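Local coordinates for Wnt inhibitor of Dorsal protein (Drosophila melanogaster, PDB 4KRR), which acts as a secreted Wnt-family ligand, probably for frizzled receptors, and is represented here by its N-terminal domain and linker, at residues Q18-D21 with S22-S26; I161-D164 with L165-Y169. All coordinates share one frame; numbering follows the deposited sequence.

Contact 1 (Q18-D21 with S22-S26); sequences QALD and SCQQS
Ser22 N donates to Gln18 O at 3.1 Å, the first of four i to i+4 backbone bonds that carry this last part of helix 8-26. Cys23 N to Ala19 O and Gln24 N to Leu20 O follow at 2.9 Å each. The fourth, Gln25 N to Asp21 O, is the most bent, with an N-H...O angle of 140°, and its donor stands 34° from the carbonyl plane. Gln18 O takes a second, weak bond from the Ser22 hydroxyl, OG to O 3.3 Å. That hydroxyl is turned back along the helix because OG lies anti to its own carbonyl carbon (chi1 -65°), beside the backbone N; the bend of Gln18 at CB-CG brings OE1 to 3.4 Å from the same OG.

Away from the polar main chain, Leu20 and Gln24 make the side-chain packing. Leu20 CD1 rests 3.7 Å from Gln24 CG and equally near NE2, so one methyl group lies against both the aliphatic and the amide part of the glutamine. Gln24 runs extended beyond CG, and its NE2 goes on to a weak bond with Cys34 O. With an alanine here instead of Gln24, Leu20 CD1 would probably lose the chain it rests on, and Cys34 O its weak donor.

Cys23 is joined by a disulfide to Cys34, tying the end of the helix to the chain that leads into helix 36-44. Phe39 of that helix packs on Ala19, Leu20 and Cys23, Tyr57 and Ala65 of helix 53-75 lie against Cys23 and Ala19 respectively, and Phe158 and Ala162 of helix 158-170 meet Ser22.

Contact 2 (I161-D164 with L165-Y169); sequences IAQD and LLQMY
Two turns of helix 158-170, part of the helical core of the Wnt N-terminal domain, are joined by four i to i+4 backbone bonds, to which Gln163 and Gln167, one turn apart, add a water bridge on the outer face. Gln163 NE2 gives a hydrogen bond to this water (2.9 Å), and the water donates in turn to Gln167 OE1 at 2.7 Å. Both chains bend at the CB-CG bond, which lifts the two amides off the same side of the helix and leaves Gln163 NE2 and Gln167 OE1 4.4 Å apart, a gap the water spans. The other end of the Gln167 amide, NE2, bonds to Asp171 OD2. On its far branch, Gln163 OE1 lies 3.8 Å from the Leu166 methyl CD2.

Beneath the side chains, the last of the backbone bonds, Met168 N to Asp164 O, measures 2.9 Å and is the straightest at 162°. Met168 then folds back at its thioether, chi3 -75°, and sets CE 3.3 Å from Asp164 O, with Asp164 CB also close. Asp164 OD2 points elsewhere, into a salt bridge with Lys156. Leu165 lays CG 3.6 Å from Ile161 O, and both residues pack on Leu125 of helix 113-127.

The chemistry is divided by face. Exposed amides are linked through water along one side, whereas Ile161, Leu165 and Met168 offer hydrocarbon and sulfur to the interior. The water probably helps fix the flip of the Gln163 amide, while that of Gln167 is held from both ends, by the water at OE1 and by Asp171 at NE2.

How the contacts relate
Contact 1 and contact 2 lie on different helices of the N-terminal domain, with centres 11 Å apart, and meet directly. Ser22 CB packs on Ala162 CB at 3.9 Å, and Ser26 CB touches Leu166 CD2 at the same distance, so positions four residues apart on helix 8-26 match positions four apart on helix 158-170. Small side chains at both positions of the first pair probably allow the close approach of the backbones, Ser22 CA to Ala162 CA 6.4 Å. Helix 53-75 packs against both contacts, meeting contact 2 through Ile61, Ala64 and His68. The sodium ion is held by residues outside both contacts, and the glycerol near Gln167 and Tyr169 probably came from the crystallisation liquor.

Contact 1 (Q18-D21 with S22-S26)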
loop_
_atom_site.group_PDB
_atom_site.type_symbol
_atom_site.label_atom_id
_atom_site.label_comp_id
_atom_site.label_asym_id
_atom_site.label_seq_id
_atom_site.Cartn_x
_atom_site.Cartn_y
_atom_site.Cartn_z
ATOM N N GLN A 18 -10.689 -1.692 1.516
ATOM C CA GLN A 18 -10.225 -0.319 1.363
ATOM C C GLN A 18 -9.554 -0.133 0.006
ATOM O O GLN A 18 -9.769 0.873 -0.674
ATOM C CB GLN A 18 -9.253 0.042 2.490
ATOM C CG GLN A 18 -8.583 1.401 2.337
ATOM C CD GLN A 18 -9.569 2.555 2.396
ATOM O OE1 GLN A 18 -9.992 3.081 1.365
ATOM N NE2 GLN A 18 -9.935 2.960 3.607
ATOM N N ALA A 19 -8.749 -1.119 -0.382
ATOM C CA ALA A 19 -8.028 -1.074 -1.648
ATOM C C ALA A 19 -8.989 -1.053 -2.829
ATOM O O ALA A 19 -8.785 -0.311 -3.792
ATOM C CB ALA A 19 -7.072 -2.254 -1.756
ATOM N N LEU A 20 -10.038 -1.868 -2.748
ATOM C CA LEU A 20 -11.056 -1.923 -3.794
ATOM C C LEU A 20 -11.786 -0.590 -3.956
ATOM O O LEU A 20 -12.030 -0.142 -5.077
ATOM C CB LEU A 20 -12.061 -3.041 -3.510
ATOM C CG LEU A 20 -13.244 -3.152 -4.476
ATOM C CD1 LEU A 20 -12.767 -3.435 -5.894
ATOM C CD2 LEU A 20 -14.225 -4.219 -4.012
ATOM N N ASP A 21 -12.138 0.039 -2.840
ATOM C CA ASP A 21 -12.839 1.319 -2.885
ATOM C C ASP A 21 -11.983 2.400 -3.532
ATOM O O ASP A 21 -12.480 3.209 -4.315
ATOM C CB ASP A 21 -13.276 1.756 -1.487
ATOM C CG ASP A 21 -14.352 0.862 -0.911
ATOM O OD1 ASP A 21 -15.006 0.137 -1.692
ATOM O OD2 ASP A 21 -14.549 0.885 0.322
ATOM N N SER A 22 -10.694 2.402 -3.206
ATOM C CA SER A 22 -9.769 3.376 -3.771
ATOM C C SER A 22 -9.545 3.104 -5.254
ATOM O O SER A 22 -9.443 4.030 -6.061
ATOM C CB SER A 22 -8.438 3.353 -3.016
ATOM O OG SER A 22 -8.609 3.777 -1.673
ATOM N N CYS A 23 -9.475 1.823 -5.601
ATOM C CA CYS A 23 -9.269 1.393 -6.976
ATOM C C CYS A 23 -10.455 1.778 -7.863
ATOM O O CYS A 23 -10.274 2.320 -8.952
ATOM C CB CYS A 23 -9.043 -0.122 -7.015
ATOM S SG CYS A 23 -8.760 -0.816 -8.655
ATOM N N GLN A 24 -11.666 1.502 -7.388
ATOM C CA GLN A 24 -12.872 1.804 -8.154
ATOM C C GLN A 24 -13.106 3.309 -8.269
ATOM O O GLN A 24 -13.700 3.782 -9.236
ATOM C CB GLN A 24 -14.095 1.118 -7.538
ATOM C CG GLN A 24 -14.059 -0.399 -7.650
ATOM C CD GLN A 24 -15.349 -1.061 -7.211
ATOM O OE1 GLN A 24 -16.032 -0.582 -6.307
ATOM N NE2 GLN A 24 -15.691 -2.171 -7.856
ATOM N N GLN A 25 -12.637 4.057 -7.276
ATOM C CA GLN A 25 -12.781 5.508 -7.282
ATOM C C GLN A 25 -11.772 6.156 -8.232
ATOM O O GLN A 25 -12.102 7.091 -8.960
ATOM C CB GLN A 25 -12.614 6.059 -5.865
ATOM C CG GLN A 25 -12.576 7.575 -5.776
ATOM C CD GLN A 25 -12.486 8.061 -4.344
ATOM O OE1 GLN A 25 -13.009 7.425 -3.433
ATOM N NE2 GLN A 25 -11.814 9.184 -4.137
ATOM N N SER A 26 -10.547 5.639 -8.240
ATOM C CA SER A 26 -9.497 6.196 -9.088
ATOM C C SER A 26 -9.672 5.839 -10.563
ATOM O O SER A 26 -9.152 6.529 -11.442
ATOM C CB SER A 26 -8.116 5.749 -8.600
ATOM O OG SER A 26 -7.841 6.262 -7.307
#

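Contact 2 (I161-D164 with L165-Y169)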
loop_
_atom_site.group_PDB
_atom_site.type_symbol
_atom_site.label_atom_id
_atom_site.label_comp_id
_atom_site.label_asym_id
_atom_site.label_seq_id
_atom_site.Cartn_x
_atom_site.Cartn_y
_atom_site.Cartn_z
ATOM N N ILE A 161 -2.456 8.449 -0.300
ATOM C CA ILE A 161 -1.519 7.411 -0.718
ATOM C C ILE A 161 -1.988 6.773 -2.027
ATOM O O ILE A 161 -1.183 6.483 -2.914
ATOM C CB ILE A 161 -1.360 6.334 0.381
ATOM C CG1 ILE A 161 -0.793 6.966 1.658
ATOM C CG2 ILE A 161 -0.474 5.185 -0.098
ATOM C CD1 ILE A 161 -0.750 6.032 2.853
ATOM N N ALA A 162 -3.301 6.579 -2.145
ATOM C CA ALA A 162 -3.901 6.009 -3.349
ATOM C C ALA A 162 -3.656 6.887 -4.575
ATOM O O ALA A 162 -3.435 6.381 -5.676
ATOM C CB ALA A 162 -5.394 5.792 -3.143
ATOM N N GLN A 163 -3.697 8.202 -4.381
ATOM C CA GLN A 163 -3.426 9.136 -5.468
ATOM C C GLN A 163 -1.968 9.049 -5.912
ATOM O O GLN A 163 -1.670 9.132 -7.105
ATOM C CB GLN A 163 -3.779 10.570 -5.063
ATOM C CG GLN A 163 -3.463 11.611 -6.133
ATOM C CD GLN A 163 -4.053 11.258 -7.490
ATOM O OE1 GLN A 163 -5.227 10.904 -7.598
ATOM N NE2 GLN A 163 -3.232 11.345 -8.532
ATOM N N ASP A 164 -1.065 8.877 -4.951
ATOM C CA ASP A 164 0.352 8.705 -5.259
ATOM C C ASP A 164 0.571 7.453 -6.101
ATOM O O ASP A 164 1.338 7.467 -7.063
ATOM C CB ASP A 164 1.185 8.622 -3.977
ATOM C CG ASP A 164 1.215 9.932 -3.212
ATOM O OD1 ASP A 164 1.074 10.997 -3.848
ATOM O OD2 ASP A 164 1.382 9.896 -1.974
ATOM N N LEU A 165 -0.109 6.372 -5.735
ATOM C CA LEU A 165 0.024 5.116 -6.466
ATOM C C LEU A 165 -0.576 5.224 -7.866
ATOM O O LEU A 165 -0.062 4.630 -8.814
ATOM C CB LEU A 165 -0.614 3.964 -5.689
ATOM C CG LEU A 165 0.165 3.478 -4.465
ATOM C CD1 LEU A 165 -0.640 2.445 -3.696
ATOM C CD2 LEU A 165 1.512 2.902 -4.883
ATOM N N LEU A 166 -1.660 5.986 -7.989
ATOM C CA LEU A 166 -2.262 6.253 -9.292
ATOM C C LEU A 166 -1.268 6.991 -10.183
ATOM O O LEU A 166 -1.147 6.697 -11.373
ATOM C CB LEU A 166 -3.550 7.071 -9.147
ATOM C CG LEU A 166 -4.289 7.351 -10.460
ATOM C CD1 LEU A 166 -4.644 6.038 -11.149
ATOM C CD2 LEU A 166 -5.538 8.197 -10.237
ATOM N N GLN A 167 -0.555 7.945 -9.594
ATOM C CA GLN A 167 0.470 8.695 -10.310
ATOM C C GLN A 167 1.606 7.770 -10.743
ATOM O O GLN A 167 2.055 7.813 -11.889
ATOM C CB GLN A 167 1.014 9.829 -9.438
ATOM C CG GLN A 167 1.992 10.752 -10.149
ATOM C CD GLN A 167 1.345 11.530 -11.279
ATOM O OE1 GLN A 167 0.291 12.144 -11.104
ATOM N NE2 GLN A 167 1.972 11.504 -12.450
ATOM N N MET A 168 2.064 6.929 -9.820
ATOM C CA MET A 168 3.119 5.967 -10.120
ATOM C C MET A 168 2.665 4.950 -11.161
ATOM O O MET A 168 3.460 4.491 -11.984
ATOM C CB MET A 168 3.585 5.265 -8.846
ATOM C CG MET A 168 4.714 5.985 -8.132
ATOM S SD MET A 168 5.133 5.211 -6.561
ATOM C CE MET A 168 3.751 5.758 -5.570
ATOM N N TYR A 169 1.382 4.603 -11.116
ATOM C CA TYR A 169 0.776 3.772 -12.148
ATOM C C TYR A 169 0.864 4.461 -13.510
ATOM O O TYR A 169 1.157 3.818 -14.518
ATOM C CB TYR A 169 -0.679 3.453 -11.780
ATOM C CG TYR A 169 -1.563 2.997 -12.924
ATOM C CD1 TYR A 169 -1.618 1.659 -13.306
ATOM C CD2 TYR A 169 -2.372 3.902 -13.599
ATOM C CE1 TYR A 169 -2.443 1.243 -14.345
ATOM C CE2 TYR A 169 -3.194 3.499 -14.636
ATOM C CZ TYR A 169 -3.226 2.171 -15.007
ATOM O OH TYR A 169 -4.052 1.783 -16.041
HETATM O O HOH W 1 -0.669 12.764 -8.662
#